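Local coordinates for protein dephospho-CoA kinase (Mycobacterium paratuberculosis, PDB 6N39) that probably catalyses ATP-dependent phosphorylation of the 3'-hydroxyl of dephospho-coenzyme A, the last step of coenzyme A biosynthesis, and carries a C-terminal UPF0157 (GrpB-like) region, at residues D271-V276 and F353-V358; N237-A242 and L248-V253; T256-D261 and D359-D364; A292-L297 and T339-R344. All coordinates share one frame; numbering follows the deposited sequence.

How the contacts relate
All four contacts lie in the C-terminal UPF0157 region, which is involved in proper folding of the full-length enzyme, and away from the predicted ATP-binding loop of the kinase part. Contacts 1, 2 and 4 share one mixed sheet. In it strand 270-276 runs between strands 249-253 and 339-345, so that contact 1 is joined by backbone hydrogen bonds to contact 2 and to contact 4, with centres about 11 and 13 Å away. Contacts 2 and 4, with centres about 11 Å apart, meet around Leu239 on the face packed by helix 228-243. Contact 3 extends contact 1 along helix 349-363, and its nearest atoms stay about 8 Å from contact 4.

Contact 1 (D271-V276 and F353-V358); sequences DIQITV and FALLFV
Gln273 extends its carboxamide from strand 270-276 to the flank of helix 349-363, where Ala354 and Leu355 receive its two ends. The oxygen side turns to the alanine, with OE1 of Gln273 3.4 Å from CB of Ala354, while NE2 of Gln273 lies 3.9 Å from CG of Leu355. Leu355 crosses the glutamine at about a right angle, offering CG and the CD2 methyl to the amide nitrogen. With CG anti to the backbone N (chi1 179°), the extended chain carries the amide across to the helix, whose Ala354 CA lies 7.6 Å from the CA of Gln273; chi3 of -100° then swings the amide out of line with the zigzag of the chain. The contact belongs to the layer in which helix 349-363 packs on a mixed beta-sheet, on the face that also carries Thr275 and Arg249. Both amide atoms of this buried side chain have polar partners beyond the contact: OE1 accepts from Arg344 NH1 on the adjacent strand, and NE2 donates to the backbone O of Gln351, about one turn earlier in the helix. These two bonds fix the flip of the amide. The alanine methyl and the leucine branch pack beside it without bonding. An acetate ion, probably from the crystallisation liquor, lies about 4 Å from the side chain of Ala354.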
loop_
_atom_site.group_PDB
_atom_site.type_symbol
_atom_site.label_atom_id
_atom_site.label_comp_id
_atom_site.label_asym_id
_atom_site.label_seq_id
_atom_site.Cartn_x
_atom_site.Cartn_y
_atom_site.Cartn_z
ATOM N N ASP A 271 1.000 9.623 -9.137
ATOM C CA ASP A 271 -0.221 10.376 -8.856
ATOM C C ASP A 271 -1.434 9.464 -8.906
ATOM O O ASP A 271 -1.600 8.693 -9.862
ATOM C CB ASP A 271 -0.419 11.528 -9.844
ATOM C CG ASP A 271 0.631 12.600 -9.682
ATOM O OD1 ASP A 271 1.730 12.429 -10.239
ATOM O OD2 ASP A 271 0.344 13.598 -8.994
ATOM N N ILE A 272 -2.297 9.601 -7.896
ATOM C CA ILE A 272 -3.552 8.871 -7.774
ATOM C C ILE A 272 -4.676 9.879 -7.584
ATOM O O ILE A 272 -4.510 10.860 -6.860
ATOM C CB ILE A 272 -3.538 7.918 -6.560
ATOM C CG1 ILE A 272 -2.316 6.996 -6.587
ATOM C CG2 ILE A 272 -4.858 7.143 -6.511
ATOM C CD1 ILE A 272 -2.296 6.029 -7.800
ATOM N N GLN A 273 -5.835 9.630 -8.189
ATOM C CA GLN A 273 -7.016 10.431 -7.891
ATOM C C GLN A 273 -8.073 9.559 -7.225
ATOM O O GLN A 273 -8.454 8.517 -7.767
ATOM C CB GLN A 273 -7.593 11.072 -9.161
ATOM C CG GLN A 273 -8.854 11.888 -8.868
ATOM C CD GLN A 273 -9.381 12.608 -10.083
ATOM O OE1 GLN A 273 -9.139 13.808 -10.256
ATOM N NE2 GLN A 273 -10.117 11.881 -10.944
ATOM N N ILE A 274 -8.548 9.993 -6.061
ATOM C CA ILE A 274 -9.762 9.468 -5.448
ATOM C C ILE A 274 -10.908 10.402 -5.815
ATOM O O ILE A 274 -10.863 11.606 -5.502
ATOM C CB ILE A 274 -9.619 9.370 -3.920
ATOM C CG1 ILE A 274 -8.413 8.496 -3.530
ATOM C CG2 ILE A 274 -10.914 8.845 -3.307
ATOM C CD1 ILE A 274 -8.137 8.511 -2.013
ATOM N N THR A 275 -11.935 9.857 -6.474
ATOM C CA THR A 275 -13.143 10.607 -6.778
ATOM C C THR A 275 -14.141 10.432 -5.639
ATOM O O THR A 275 -14.448 9.299 -5.258
ATOM C CB THR A 275 -13.758 10.133 -8.106
ATOM O OG1 THR A 275 -12.867 10.431 -9.189
ATOM C CG2 THR A 275 -15.067 10.839 -8.365
ATOM N N VAL A 276 -14.629 11.547 -5.085
ATOM C CA VAL A 276 -15.594 11.519 -3.988
ATOM C C VAL A 276 -16.847 12.254 -4.432
ATOM O O VAL A 276 -16.888 12.873 -5.494
ATOM C CB VAL A 276 -15.040 12.135 -2.681
ATOM C CG1 VAL A 276 -13.822 11.341 -2.194
ATOM C CG2 VAL A 276 -14.661 13.622 -2.897
ATOM N N PHE A 353 -10.556 16.253 -15.853
ATOM C CA PHE A 353 -9.318 16.491 -16.580
ATOM C C PHE A 353 -8.222 15.511 -16.173
ATOM O O PHE A 353 -7.422 15.097 -17.021
ATOM C CB PHE A 353 -8.851 17.938 -16.362
ATOM C CG PHE A 353 -7.649 18.299 -17.180
ATOM C CD1 PHE A 353 -7.625 18.022 -18.553
ATOM C CD2 PHE A 353 -6.540 18.901 -16.588
ATOM C CE1 PHE A 353 -6.517 18.342 -19.323
ATOM C CE2 PHE A 353 -5.435 19.245 -17.356
ATOM C CZ PHE A 353 -5.418 18.962 -18.728
ATOM N N ALA A 354 -8.151 15.132 -14.888
ATOM C CA ALA A 354 -7.098 14.195 -14.479
ATOM C C ALA A 354 -7.208 12.861 -15.225
ATOM O O ALA A 354 -6.188 12.245 -15.579
ATOM C CB ALA A 354 -7.143 13.970 -12.960
ATOM N N LEU A 355 -8.435 12.398 -15.475
ATOM C CA LEU A 355 -8.646 11.160 -16.233
ATOM C C LEU A 355 -8.427 11.381 -17.735
ATOM O O LEU A 355 -7.781 10.559 -18.435
ATOM C CB LEU A 355 -10.067 10.646 -15.952
ATOM C CG LEU A 355 -10.428 10.355 -14.480
ATOM C CD1 LEU A 355 -11.889 9.996 -14.319
ATOM C CD2 LEU A 355 -9.572 9.217 -13.893
ATOM N N LEU A 356 -8.943 12.513 -18.233
ATOM C CA LEU A 356 -8.835 12.814 -19.656
ATOM C C LEU A 356 -7.375 12.941 -20.084
ATOM O O LEU A 356 -7.009 12.509 -21.175
ATOM C CB LEU A 356 -9.597 14.104 -19.976
ATOM C CG LEU A 356 -9.391 14.697 -21.379
ATOM C CD1 LEU A 356 -9.808 13.698 -22.468
ATOM C CD2 LEU A 356 -10.148 16.042 -21.581
ATOM N N PHE A 357 -6.546 13.581 -19.260
ATOM C CA PHE A 357 -5.158 13.863 -19.628
ATOM C C PHE A 357 -4.413 12.579 -19.952
ATOM O O PHE A 357 -3.702 12.495 -20.967
ATOM C CB PHE A 357 -4.503 14.631 -18.467
ATOM C CG PHE A 357 -3.119 15.172 -18.746
ATOM C CD1 PHE A 357 -2.926 16.255 -19.582
ATOM C CD2 PHE A 357 -2.020 14.623 -18.109
ATOM C CE1 PHE A 357 -1.653 16.763 -19.809
ATOM C CE2 PHE A 357 -0.754 15.133 -18.313
ATOM C CZ PHE A 357 -0.571 16.204 -19.170
ATOM N N VAL A 358 -4.617 11.543 -19.129
ATOM C CA VAL A 358 -4.013 10.239 -19.405
ATOM C C VAL A 358 -4.516 9.675 -20.726
ATOM O O VAL A 358 -3.721 9.221 -21.567
ATOM C CB VAL A 358 -4.287 9.260 -18.250
ATOM C CG1 VAL A 358 -3.728 7.888 -18.595
ATOM C CG2 VAL A 358 -3.672 9.786 -16.966
#

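Contact 2 (N237-A242 and L248-V253); sequences NRLKTA and LRVDHV
Val250 lays its two methyl groups against helix 228-243, overlapping the aliphatic base of Lys240 and the CB of Leu239. The closer meeting is with the lysine, where CG2 of Val250 stands 3.6 Å from CG of Lys240 and the two side chains cross obliquely. The other branch, CG1 of Val250, faces CB of Leu239 at a looser 4.4 Å. This division follows from the valine torsion: CG1 is anti to the backbone N (chi1 -177°), which sets CG2 beside that N and splits the branches between successive helix residues. The backbones are 6.8 Å apart at the CA atoms of Lys240 and Val250. Lys240 touches through its CG methylene; the chain then bends at chi3 and chi4, and the ammonium end takes no part in the contact with Val250. Helix 228-243 and the edge strand 249-253 follow each other in the chain with a short connection, and here the helix packs on one face of the mixed sheet, with Leu239 and Val250 both also touching Ile272 of the next strand. On the strand's other side, where Leu355 packs, Arg249 grips Asp251 side-on: NE meets OD2 on its syn side, and NH2 reaches OD1 from above the carboxylate plane (2.8 Å, nearly straight at 174°). Arg249 NH1 also pairs with the C-terminal carboxylate of Pro415. Since hydrocarbon alone meets hydrocarbon between helix and strand, the contact has no directional bond to define its register and rests on shape and burial, with Lys240 lending its alkyl part at the solvent-exposed margin.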
loop_
_atom_site.group_PDB
_atom_site.type_symbol
_atom_site.label_atom_id
_atom_site.label_comp_id
_atom_site.label_asym_id
_atom_site.label_seq_id
_atom_site.Cartn_x
_atom_site.Cartn_y
_atom_site.Cartn_z
ATOM N N ASN A 237 -5.320 -0.179 -4.462
ATOM C CA ASN A 237 -6.029 -1.100 -3.577
ATOM C C ASN A 237 -6.035 -0.581 -2.146
ATOM O O ASN A 237 -7.070 -0.614 -1.460
ATOM C CB ASN A 237 -5.391 -2.494 -3.630
ATOM C CG ASN A 237 -5.642 -3.206 -4.947
ATOM O OD1 ASN A 237 -6.492 -2.794 -5.739
ATOM N ND2 ASN A 237 -4.903 -4.292 -5.188
ATOM N N ARG A 238 -4.866 -0.119 -1.671
ATOM C CA ARG A 238 -4.745 0.394 -0.308
ATOM C C ARG A 238 -5.693 1.568 -0.067
ATOM O O ARG A 238 -6.332 1.669 0.993
ATOM C CB ARG A 238 -3.289 0.812 -0.053
ATOM C CG ARG A 238 -3.034 1.485 1.291
ATOM C CD ARG A 238 -1.539 1.932 1.443
ATOM N NE ARG A 238 -0.623 0.808 1.222
ATOM C CZ ARG A 238 0.443 0.834 0.420
ATOM N NH1 ARG A 238 0.801 1.965 -0.210
ATOM N NH2 ARG A 238 1.171 -0.270 0.272
ATOM N N LEU A 239 -5.815 2.450 -1.050
ATOM C CA LEU A 239 -6.660 3.625 -0.888
ATOM C C LEU A 239 -8.143 3.266 -1.000
ATOM O O LEU A 239 -8.972 3.846 -0.291
ATOM C CB LEU A 239 -6.281 4.697 -1.917
ATOM C CG LEU A 239 -4.880 5.336 -1.821
ATOM C CD1 LEU A 239 -4.575 6.235 -3.056
ATOM C CD2 LEU A 239 -4.749 6.149 -0.556
ATOM N N LYS A 240 -8.502 2.304 -1.858
ATOM C CA LYS A 240 -9.890 1.830 -1.886
ATOM C C LYS A 240 -10.299 1.288 -0.520
ATOM O O LYS A 240 -11.358 1.650 0.030
ATOM C CB LYS A 240 -10.057 0.753 -2.969
ATOM C CG LYS A 240 -10.098 1.325 -4.401
ATOM C CD LYS A 240 -10.153 0.214 -5.458
ATOM C CE LYS A 240 -11.457 -0.607 -5.420
ATOM N NZ LYS A 240 -12.651 0.132 -5.883
ATOM N N THR A 241 -9.442 0.440 0.059
ATOM C CA THR A 241 -9.737 -0.124 1.368
ATOM C C THR A 241 -9.835 0.966 2.424
ATOM O O THR A 241 -10.749 0.946 3.257
ATOM C CB THR A 241 -8.670 -1.154 1.753
ATOM O OG1 THR A 241 -8.768 -2.263 0.851
ATOM C CG2 THR A 241 -8.891 -1.657 3.186
ATOM N N ALA A 242 -8.918 1.939 2.393
ATOM C CA ALA A 242 -8.929 2.992 3.404
ATOM C C ALA A 242 -10.144 3.909 3.265
ATOM O O ALA A 242 -10.643 4.433 4.265
ATOM C CB ALA A 242 -7.633 3.813 3.329
ATOM N N LEU A 248 -15.794 6.813 -4.836
ATOM C CA LEU A 248 -16.578 6.373 -5.979
ATOM C C LEU A 248 -15.702 5.655 -7.001
ATOM O O LEU A 248 -16.149 4.708 -7.647
ATOM C CB LEU A 248 -17.289 7.566 -6.610
ATOM C CG LEU A 248 -18.118 8.390 -5.615
ATOM C CD1 LEU A 248 -18.926 9.435 -6.357
ATOM C CD2 LEU A 248 -19.041 7.494 -4.795
ATOM N N ARG A 249 -14.463 6.103 -7.173
ATOM C CA ARG A 249 -13.495 5.407 -8.015
ATOM C C ARG A 249 -12.119 5.919 -7.632
ATOM O O ARG A 249 -11.980 6.991 -7.030
ATOM C CB ARG A 249 -13.768 5.605 -9.518
ATOM C CG ARG A 249 -13.806 7.055 -9.988
ATOM C CD ARG A 249 -14.167 7.167 -11.498
ATOM N NE ARG A 249 -13.064 6.697 -12.332
ATOM C CZ ARG A 249 -13.119 6.538 -13.650
ATOM N NH1 ARG A 249 -14.223 6.844 -14.328
ATOM N NH2 ARG A 249 -12.052 6.085 -14.295
ATOM N N VAL A 250 -11.102 5.120 -7.939
ATOM C CA VAL A 250 -9.719 5.455 -7.606
ATOM C C VAL A 250 -8.876 5.122 -8.824
ATOM O O VAL A 250 -9.013 4.032 -9.382
ATOM C CB VAL A 250 -9.220 4.681 -6.369
ATOM C CG1 VAL A 250 -7.784 5.097 -5.994
ATOM C CG2 VAL A 250 -10.173 4.884 -5.192
ATOM N N ASP A 251 -8.029 6.057 -9.258
ATOM C CA ASP A 251 -7.392 5.906 -10.565
ATOM C C ASP A 251 -5.942 6.363 -10.530
ATOM O O ASP A 251 -5.620 7.394 -9.937
ATOM C CB ASP A 251 -8.123 6.709 -11.648
ATOM C CG ASP A 251 -9.559 6.257 -11.851
ATOM O OD1 ASP A 251 -9.789 5.381 -12.715
ATOM O OD2 ASP A 251 -10.461 6.783 -11.152
ATOM N N HIS A 252 -5.086 5.618 -11.220
ATOM C CA HIS A 252 -3.707 6.020 -11.476
ATOM C C HIS A 252 -3.715 7.073 -12.584
ATOM O O HIS A 252 -4.244 6.825 -13.668
ATOM C CB HIS A 252 -2.912 4.775 -11.877
ATOM C CG HIS A 252 -1.442 4.998 -12.092
ATOM N ND1 HIS A 252 -0.660 4.098 -12.788
ATOM C CD2 HIS A 252 -0.611 5.997 -11.714
ATOM C CE1 HIS A 252 0.589 4.528 -12.818
ATOM N NE2 HIS A 252 0.647 5.679 -12.175
ATOM N N VAL A 253 -3.180 8.262 -12.313
ATOM C CA VAL A 253 -3.224 9.357 -13.274
ATOM C C VAL A 253 -1.824 9.944 -13.431
ATOM O O VAL A 253 -0.870 9.512 -12.786
ATOM C CB VAL A 253 -4.234 10.447 -12.859
ATOM C CG1 VAL A 253 -5.651 9.857 -12.795
ATOM C CG2 VAL A 253 -3.840 11.032 -11.489
#

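Contact 3 (T256-D261 and D359-D364); sequences TALPGD and DWLTAD
The loop at 256-261 runs by the final turn of helix 349-363, coming nearest between the CA atoms of Leu258 and Thr362, 6.2 Å apart. Leu258 enters from the loop and sets both its methyls against Leu361: its CD2 lies 3.9 Å from CB of Leu361, and its CD1 meets CD1 of the same leucine at 4.2 Å, the two side chains crossing at a slant. Leu258 and Thr362 slide past one another in opposite directions, CD2 of the leucine also brushing the hydroxyl. Pro259 presents CD and CG of its ring to the threonine roughly at right angles, with CD of Pro259 3.5 Å from OG1 of Thr362 and CG 3.8 Å from the CG2 methyl. The contact thus ties the loop between strands 249-253 and 266-267 to the end of a helix that leads almost directly into helix 365-382, Asp364 standing at the N-cap of the latter. Thr362 is oriented by its own helix: chi1 of -62° puts OG1 beside the backbone N, from where it bonds to the O of Val358 one turn back, and CG2, like OG1, meets the proline ring. Behind the contact, CD2 of Leu361 lies over one face of the Trp360 ring, 3.6 Å above its plane and displaced toward the rim, and that indole packs on helix 386-411.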
loop_
_atom_site.group_PDB
_atom_site.type_symbol
_atom_site.label_atom_id
_atom_site.label_comp_id
_atom_site.label_asym_id
_atom_site.label_seq_id
_atom_site.Cartn_x
_atom_site.Cartn_y
_atom_site.Cartn_z
ATOM N N THR A 256 3.168 9.016 -14.698
ATOM C CA THR A 256 3.543 7.624 -14.467
ATOM C C THR A 256 2.462 6.649 -14.909
ATOM O O THR A 256 2.736 5.449 -14.947
ATOM C CB THR A 256 3.901 7.341 -12.990
ATOM O OG1 THR A 256 2.751 7.478 -12.158
ATOM C CG2 THR A 256 5.015 8.275 -12.487
ATOM N N ALA A 257 1.269 7.127 -15.280
ATOM C CA ALA A 257 0.206 6.256 -15.775
ATOM C C ALA A 257 0.231 6.056 -17.287
ATOM O O ALA A 257 -0.560 5.261 -17.804
ATOM C CB ALA A 257 -1.169 6.802 -15.371
ATOM N N LEU A 258 1.097 6.749 -18.012
ATOM C CA LEU A 258 1.163 6.544 -19.452
ATOM C C LEU A 258 1.819 5.203 -19.780
ATOM O O LEU A 258 2.640 4.703 -19.007
ATOM C CB LEU A 258 1.942 7.673 -20.114
ATOM C CG LEU A 258 1.354 9.065 -19.863
ATOM C CD1 LEU A 258 2.216 10.136 -20.509
ATOM C CD2 LEU A 258 -0.076 9.135 -20.380
ATOM N N PRO A 259 1.461 4.592 -20.914
ATOM C CA PRO A 259 2.149 3.369 -21.344
ATOM C C PRO A 259 3.654 3.577 -21.408
ATOM O O PRO A 259 4.139 4.607 -21.890
ATOM C CB PRO A 259 1.562 3.100 -22.737
ATOM C CG PRO A 259 0.222 3.723 -22.701
ATOM C CD PRO A 259 0.353 4.945 -21.817
ATOM N N GLY A 260 4.387 2.581 -20.911
ATOM C CA GLY A 260 5.833 2.631 -20.865
ATOM C C GLY A 260 6.480 2.909 -22.206
ATOM O O GLY A 260 6.343 2.126 -23.152
ATOM N N ASP A 261 7.180 4.034 -22.296
ATOM C CA ASP A 261 7.922 4.419 -23.495
ATOM C C ASP A 261 9.313 4.845 -23.046
ATOM O O ASP A 261 9.443 5.889 -22.374
ATOM C CB ASP A 261 7.196 5.540 -24.236
ATOM C CG ASP A 261 7.923 5.992 -25.495
ATOM O OD1 ASP A 261 9.021 5.478 -25.797
ATOM O OD2 ASP A 261 7.385 6.879 -26.189
ATOM N N ASP A 359 -5.844 9.647 -20.923
ATOM C CA ASP A 359 -6.344 9.021 -22.157
ATOM C C ASP A 359 -5.889 9.791 -23.402
ATOM O O ASP A 359 -5.508 9.195 -24.428
ATOM C CB ASP A 359 -7.866 8.914 -22.120
ATOM C CG ASP A 359 -8.340 7.810 -21.200
ATOM O OD1 ASP A 359 -7.548 6.884 -20.968
ATOM O OD2 ASP A 359 -9.484 7.860 -20.708
ATOM N N TRP A 360 -5.908 11.118 -23.313
ATOM C CA TRP A 360 -5.503 11.975 -24.418
ATOM C C TRP A 360 -4.045 11.731 -24.785
ATOM O O TRP A 360 -3.733 11.415 -25.935
ATOM C CB TRP A 360 -5.755 13.438 -24.030
ATOM C CG TRP A 360 -5.222 14.444 -25.002
ATOM C CD1 TRP A 360 -5.540 14.556 -26.325
ATOM C CD2 TRP A 360 -4.281 15.485 -24.723
ATOM N NE1 TRP A 360 -4.848 15.603 -26.889
ATOM C CE2 TRP A 360 -4.073 16.192 -25.926
ATOM C CE3 TRP A 360 -3.595 15.891 -23.571
ATOM C CZ2 TRP A 360 -3.203 17.278 -26.017
ATOM C CZ3 TRP A 360 -2.730 16.975 -23.661
ATOM C CH2 TRP A 360 -2.544 17.655 -24.880
ATOM N N LEU A 361 -3.137 11.833 -23.808
ATOM C CA LEU A 361 -1.726 11.614 -24.111
ATOM C C LEU A 361 -1.463 10.184 -24.570
ATOM O O LEU A 361 -0.586 9.957 -25.414
ATOM C CB LEU A 361 -0.863 11.962 -22.895
ATOM C CG LEU A 361 -0.685 13.466 -22.607
ATOM C CD1 LEU A 361 0.332 13.700 -21.499
ATOM C CD2 LEU A 361 -0.293 14.228 -23.865
ATOM N N THR A 362 -2.214 9.208 -24.051
ATOM C CA THR A 362 -2.057 7.845 -24.548
ATOM C C THR A 362 -2.396 7.759 -26.030
ATOM O O THR A 362 -1.732 7.043 -26.781
ATOM C CB THR A 362 -2.917 6.869 -23.738
ATOM O OG1 THR A 362 -2.481 6.878 -22.371
ATOM C CG2 THR A 362 -2.777 5.451 -24.297
ATOM N N ALA A 363 -3.405 8.507 -26.479
ATOM C CA ALA A 363 -3.815 8.407 -27.876
ATOM C C ALA A 363 -3.003 9.275 -28.840
ATOM O O ALA A 363 -3.028 9.006 -30.044
ATOM C CB ALA A 363 -5.300 8.764 -28.019
ATOM N N ASP A 364 -2.283 10.294 -28.361
ATOM C CA ASP A 364 -1.712 11.331 -29.229
ATOM C C ASP A 364 -0.207 11.457 -29.023
ATOM O O ASP A 364 0.249 12.232 -28.161
ATOM C CB ASP A 364 -2.413 12.667 -28.973
ATOM C CG ASP A 364 -1.987 13.768 -29.948
ATOM O OD1 ASP A 364 -1.051 13.566 -30.754
ATOM O OD2 ASP A 364 -2.610 14.847 -29.900
#

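Contact 4 (A292-L297 and T339-R344); sequences AGYPRL and TNVHIR
Tyr294 points its ring at strand 339-345, where the CD2–CE2 side meets Val341 and Thr339 obliquely. The closest approach is 3.8 Å, between CD2 of Tyr294 and CG2 of Val341, whose side chain crosses that of the tyrosine at about a right angle. Val341 has CG1 anti to its backbone N (chi1 179°), which leaves the CG2 branch to do the touching. CG2 of Thr339 stands farther off, 4.2 Å from CE2 of Tyr294. Chi1 of -55° sets the ring beside the tyrosine's own backbone N, and chi2 of 87° holds the ring plane about perpendicular to the plane of CA, CB and CG. Beyond the ring a water links the two polar ends: it lies 2.7 Å from OH of Tyr294 and donates to OG1 of Thr339 at 2.8 Å. The buried phenol oxygen is also bonded by NH1 of Arg238, and the threonine hydroxyl pairs with the backbone O of Arg337, so each hydroxyl is gripped twice. Just before Tyr294, Gly293 closes helix 286-291 with a Schellman motif at positive phi. The tyrosine is lodged between helix 228-243, whose Ile235 and Leu239 touch it, and the sheet, while its loop bonds through backbone atoms of Pro295 and Leu297 alongside strand 328-331.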
loop_
_atom_site.group_PDB
_atom_site.type_symbol
_atom_site.label_atom_id
_atom_site.label_comp_id
_atom_site.label_asym_id
_atom_site.label_seq_id
_atom_site.Cartn_x
_atom_site.Cartn_y
_atom_site.Cartn_z
ATOM N N ALA A 292 -3.461 5.087 6.751
ATOM C CA ALA A 292 -2.955 4.295 5.635
ATOM C C ALA A 292 -1.623 4.803 5.092
ATOM O O ALA A 292 -1.100 4.202 4.147
ATOM C CB ALA A 292 -3.983 4.248 4.502
ATOM N N GLY A 293 -1.068 5.881 5.649
ATOM C CA GLY A 293 0.261 6.339 5.291
ATOM C C GLY A 293 0.359 7.684 4.581
ATOM O O GLY A 293 1.444 8.019 4.084
ATOM N N TYR A 294 -0.710 8.485 4.553
ATOM C CA TYR A 294 -0.790 9.656 3.673
ATOM C C TYR A 294 -1.274 10.888 4.433
ATOM O O TYR A 294 -2.485 11.134 4.520
ATOM C CB TYR A 294 -1.723 9.373 2.488
ATOM C CG TYR A 294 -1.352 8.138 1.688
ATOM C CD1 TYR A 294 -1.829 6.871 2.051
ATOM C CD2 TYR A 294 -0.548 8.244 0.555
ATOM C CE1 TYR A 294 -1.476 5.736 1.329
ATOM C CE2 TYR A 294 -0.206 7.131 -0.184
ATOM C CZ TYR A 294 -0.665 5.877 0.202
ATOM O OH TYR A 294 -0.282 4.777 -0.536
ATOM N N PRO A 295 -0.362 11.681 5.003
ATOM C CA PRO A 295 -0.778 12.951 5.610
ATOM C C PRO A 295 -1.363 13.892 4.561
ATOM O O PRO A 295 -1.009 13.844 3.378
ATOM C CB PRO A 295 0.529 13.525 6.199
ATOM C CG PRO A 295 1.421 12.299 6.418
ATOM C CD PRO A 295 1.057 11.367 5.261
ATOM N N ARG A 296 -2.225 14.795 5.026
ATOM C CA ARG A 296 -2.796 15.818 4.157
ATOM C C ARG A 296 -1.884 17.044 4.058
ATOM O O ARG A 296 -1.240 17.437 5.032
ATOM C CB ARG A 296 -4.167 16.248 4.669
ATOM C CG ARG A 296 -4.830 17.317 3.761
ATOM C CD ARG A 296 -6.341 17.252 3.843
ATOM N NE ARG A 296 -6.856 18.077 4.936
ATOM C CZ ARG A 296 -8.155 18.237 5.196
ATOM N NH1 ARG A 296 -9.079 17.603 4.441
ATOM N NH2 ARG A 296 -8.524 19.025 6.210
ATOM N N LEU A 297 -1.819 17.645 2.865
ATOM C CA LEU A 297 -1.214 18.969 2.702
ATOM C C LEU A 297 -2.301 19.995 2.992
ATOM O O LEU A 297 -3.207 20.206 2.178
ATOM C CB LEU A 297 -0.631 19.145 1.302
ATOM C CG LEU A 297 0.534 18.163 1.115
ATOM C CD1 LEU A 297 0.820 17.881 -0.334
ATOM C CD2 LEU A 297 1.774 18.725 1.800
ATOM N N THR A 339 4.260 9.648 -3.513
ATOM C CA THR A 339 2.922 9.465 -4.060
ATOM C C THR A 339 2.100 10.711 -3.750
ATOM O O THR A 339 2.072 11.147 -2.598
ATOM C CB THR A 339 2.214 8.250 -3.418
ATOM O OG1 THR A 339 3.066 7.102 -3.414
ATOM C CG2 THR A 339 0.909 7.925 -4.124
ATOM N N ASN A 340 1.416 11.255 -4.749
ATOM C CA ASN A 340 0.409 12.289 -4.541
ATOM C C ASN A 340 -0.979 11.675 -4.643
ATOM O O ASN A 340 -1.249 10.898 -5.557
ATOM C CB ASN A 340 0.527 13.409 -5.586
ATOM C CG ASN A 340 1.802 14.167 -5.481
ATOM O OD1 ASN A 340 2.313 14.393 -4.386
ATOM N ND2 ASN A 340 2.332 14.590 -6.626
ATOM N N VAL A 341 -1.865 12.027 -3.715
ATOM C CA VAL A 341 -3.228 11.504 -3.715
ATOM C C VAL A 341 -4.171 12.698 -3.792
ATOM O O VAL A 341 -4.437 13.361 -2.783
ATOM C CB VAL A 341 -3.522 10.638 -2.483
ATOM C CG1 VAL A 341 -4.963 10.125 -2.504
ATOM C CG2 VAL A 341 -2.566 9.448 -2.424
ATOM N N HIS A 342 -4.683 12.976 -4.985
ATOM C CA HIS A 342 -5.622 14.070 -5.203
ATOM C C HIS A 342 -7.034 13.576 -4.914
ATOM O O HIS A 342 -7.430 12.515 -5.394
ATOM C CB HIS A 342 -5.535 14.578 -6.652
ATOM C CG HIS A 342 -4.139 14.880 -7.115
ATOM N ND1 HIS A 342 -3.593 16.144 -7.051
ATOM C CD2 HIS A 342 -3.189 14.090 -7.668
ATOM C CE1 HIS A 342 -2.358 16.116 -7.528
ATOM N NE2 HIS A 342 -2.087 14.881 -7.907
ATOM N N ILE A 343 -7.806 14.350 -4.166
ATOM C CA ILE A 343 -9.189 13.998 -3.850
ATOM C C ILE A 343 -10.071 15.049 -4.504
ATOM O O ILE A 343 -10.038 16.226 -4.106
ATOM C CB ILE A 343 -9.434 13.942 -2.340
ATOM C CG1 ILE A 343 -8.340 13.108 -1.651
ATOM C CG2 ILE A 343 -10.830 13.380 -2.045
ATOM C CD1 ILE A 343 -8.556 12.969 -0.169
ATOM N N ARG A 344 -10.853 14.621 -5.497
ATOM C CA ARG A 344 -11.620 15.527 -6.340
ATOM C C ARG A 344 -13.062 15.047 -6.441
ATOM O O ARG A 344 -13.348 13.849 -6.305
ATOM C CB ARG A 344 -10.986 15.646 -7.747
ATOM C CG ARG A 344 -9.528 16.207 -7.735
ATOM C CD ARG A 344 -9.203 16.836 -9.109
ATOM N NE ARG A 344 -7.871 17.434 -9.170
ATOM C CZ ARG A 344 -6.761 16.770 -9.468
ATOM N NH1 ARG A 344 -6.815 15.462 -9.722
ATOM N NH2 ARG A 344 -5.590 17.416 -9.508
HETATM O O HOH W 1 2.126 5.131 -1.706
#